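Local coordinates for glutamate receptor kainate-like protein (PDB 4ZDM) that binds glycine in its ligand-binding domain and probably serves as a subunit of a glycine-activated ion channel of the ionotropic glutamate receptor family, at residues A[46-51]-A[229-234]. Residues are numbered along the deposited sequence; the frame is centred on the assembly and turned at random. Where two conformers were deposited one is given.
Sequences SMMSQD and NLVDTF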
loop_
_atom_site.group_PDB
_atom_site.type_symbol
_atom_site.label_atom_id
_atom_site.label_comp_id
_atom_site.label_asym_id
_atom_site.label_seq_id
_atom_site.Cartn_x
_atom_site.Cartn_y
_atom_site.Cartn_z
ATOM N N SER A 46 3.542 -16.271 -6.936
ATOM C CA SER A 46 2.219 -16.779 -7.255
ATOM C C SER A 46 1.854 -17.973 -6.390
ATOM O O SER A 46 0.747 -18.017 -5.823
ATOM C CB SER A 46 2.167 -17.104 -8.723
ATOM O OG SER A 46 0.901 -17.673 -9.025
ATOM N N MET A 47 2.764 -18.922 -6.241
ATOM C CA MET A 47 2.490 -20.070 -5.398
ATOM C C MET A 47 2.354 -19.678 -3.929
ATOM O O MET A 47 1.517 -20.209 -3.197
ATOM C CB MET A 47 3.591 -21.125 -5.574
ATOM C CG MET A 47 3.672 -21.705 -6.942
ATOM S SD MET A 47 4.900 -23.039 -7.034
ATOM C CE MET A 47 6.208 -22.364 -5.982
ATOM N N MET A 48 3.180 -18.735 -3.486
ATOM C CA MET A 48 3.106 -18.275 -2.104
ATOM C C MET A 48 1.781 -17.598 -1.805
ATOM O O MET A 48 1.211 -17.800 -0.740
ATOM C CB MET A 48 4.290 -17.329 -1.843
ATOM C CG MET A 48 4.441 -16.915 -0.416
ATOM S SD MET A 48 5.730 -15.685 -0.142
ATOM C CE MET A 48 7.182 -16.686 -0.249
ATOM N N SER A 49 1.299 -16.790 -2.730
ATOM C CA SER A 49 0.055 -16.095 -2.507
ATOM C C SER A 49 -1.096 -17.075 -2.360
ATOM O O SER A 49 -2.002 -16.879 -1.555
ATOM C CB SER A 49 -0.206 -15.133 -3.644
ATOM O OG SER A 49 -0.625 -15.840 -4.818
ATOM N N GLN A 50 -1.056 -18.133 -3.163
ATOM C CA GLN A 50 -2.142 -19.144 -3.124
ATOM C C GLN A 50 -2.116 -19.864 -1.804
ATOM O O GLN A 50 -3.155 -20.047 -1.166
ATOM C CB GLN A 50 -1.973 -20.099 -4.297
ATOM C CG GLN A 50 -3.020 -21.162 -4.364
ATOM C CD GLN A 50 -2.827 -22.015 -5.605
ATOM O OE1 GLN A 50 -1.750 -22.010 -6.217
ATOM N NE2 GLN A 50 -3.872 -22.733 -5.996
ATOM N N ASP A 51 -0.936 -20.218 -1.287
ATOM C CA ASP A 51 -0.803 -20.872 -0.010
ATOM C C ASP A 51 -1.114 -19.975 1.180
ATOM O O ASP A 51 -1.910 -20.344 2.071
ATOM C CB ASP A 51 0.607 -21.451 0.118
ATOM C CG ASP A 51 0.749 -22.418 1.257
ATOM O OD1 ASP A 51 0.858 -21.985 2.408
ATOM O OD2 ASP A 51 0.696 -23.625 0.995
ATOM N N ASN A 229 7.113 -15.475 9.596
ATOM C CA ASN A 229 7.167 -16.887 9.838
ATOM C C ASN A 229 6.424 -17.690 8.779
ATOM O O ASN A 229 6.877 -18.767 8.393
ATOM C CB ASN A 229 6.607 -17.222 11.240
ATOM C CG ASN A 229 7.491 -16.706 12.363
ATOM O OD1 ASN A 229 8.688 -16.494 12.194
ATOM N ND2 ASN A 229 6.888 -16.516 13.537
ATOM N N LEU A 230 5.298 -17.186 8.274
ATOM C CA LEU A 230 4.558 -17.876 7.230
ATOM C C LEU A 230 5.311 -17.880 5.905
ATOM O O LEU A 230 5.321 -18.875 5.169
ATOM C CB LEU A 230 3.151 -17.273 7.049
ATOM C CG LEU A 230 2.176 -17.538 8.211
ATOM C CD1 LEU A 230 0.915 -16.724 7.948
ATOM C CD2 LEU A 230 1.841 -18.979 8.305
ATOM N N VAL A 231 5.970 -16.776 5.584
ATOM C CA VAL A 231 6.796 -16.699 4.381
ATOM C C VAL A 231 7.936 -17.708 4.477
ATOM O O VAL A 231 8.232 -18.427 3.549
ATOM C CB VAL A 231 7.324 -15.273 4.189
ATOM C CG1 VAL A 231 8.396 -15.168 3.164
ATOM C CG2 VAL A 231 6.199 -14.338 3.781
ATOM N N ASP A 232 8.595 -17.720 5.628
ATOM C CA ASP A 232 9.740 -18.640 5.847
ATOM C C ASP A 232 9.334 -20.103 5.698
ATOM O O ASP A 232 10.038 -20.870 5.050
ATOM C CB ASP A 232 10.350 -18.409 7.212
ATOM C CG ASP A 232 11.176 -17.146 7.325
ATOM O OD1 ASP A 232 11.406 -16.436 6.338
ATOM O OD2 ASP A 232 11.598 -16.836 8.484
ATOM N N THR A 233 8.189 -20.478 6.258
ATOM C CA THR A 233 7.713 -21.864 6.182
ATOM C C THR A 233 7.422 -22.216 4.729
ATOM O O THR A 233 7.788 -23.304 4.245
ATOM C CB THR A 233 6.502 -22.022 7.056
ATOM O OG1 THR A 233 6.952 -21.933 8.428
ATOM C CG2 THR A 233 5.853 -23.388 6.824
ATOM N N PHE A 234 6.752 -21.313 4.005
ATOM C CA PHE A 234 6.486 -21.596 2.613
ATOM C C PHE A 234 7.773 -21.739 1.817
ATOM O O PHE A 234 7.916 -22.664 0.996
ATOM C CB PHE A 234 5.621 -20.489 1.989
ATOM C CG PHE A 234 5.343 -20.742 0.555
ATOM C CD1 PHE A 234 4.333 -21.598 0.203
ATOM C CD2 PHE A 234 6.169 -20.224 -0.417
ATOM C CE1 PHE A 234 4.122 -21.939 -1.108
ATOM C CE2 PHE A 234 5.919 -20.568 -1.767
ATOM C CZ PHE A 234 4.910 -21.400 -2.049
#
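In the clamshell-shaped ligand-binding domain, helix 40-52 and helix 228-240 pack in the same lobe, and Phe234 meets Met48 where they cross. The axes of segments 46-51 and 229-234 approach to 10.7 Å, with 121° between their N-to-C directions, a gap bridged by side chains without any hydrogen bond across it. The Phe234 ring reaches the backbone of the facing helix: Met48 CA lies over one face, 3.7 Å from the ring centroid and 16° off the normal, which meets the geometry of a CH-pi contact. With CG anti to the backbone N, the ring is carried out from its own helix, and its CZ comes within 3.5 Å of Met48 N. The Met48 side chain passes obliquely across one side of the ring, with CB 3.6 Å from Phe234 CE2, and bends at its last torsion to bring CE to 3.9 Å from Val231 CG1. Its sulfur makes an oblique Met-aromatic contact, SD being 5.5 Å from the ring centroid. Asp51, an exposed residue, brings CB to 3.7 Å from Phe234 CD1, the carboxylate plane turned 52° from the ring. Leu52 also touches Phe234, while Met90 of strand 90-92 touches both Met48 and Val231. Replacing Phe234 by alanine would probably open a gap between the helices and leave Met48 CA without its aromatic cover. Cohesion here therefore rests on dispersion and CH-pi attraction, centred on one ring.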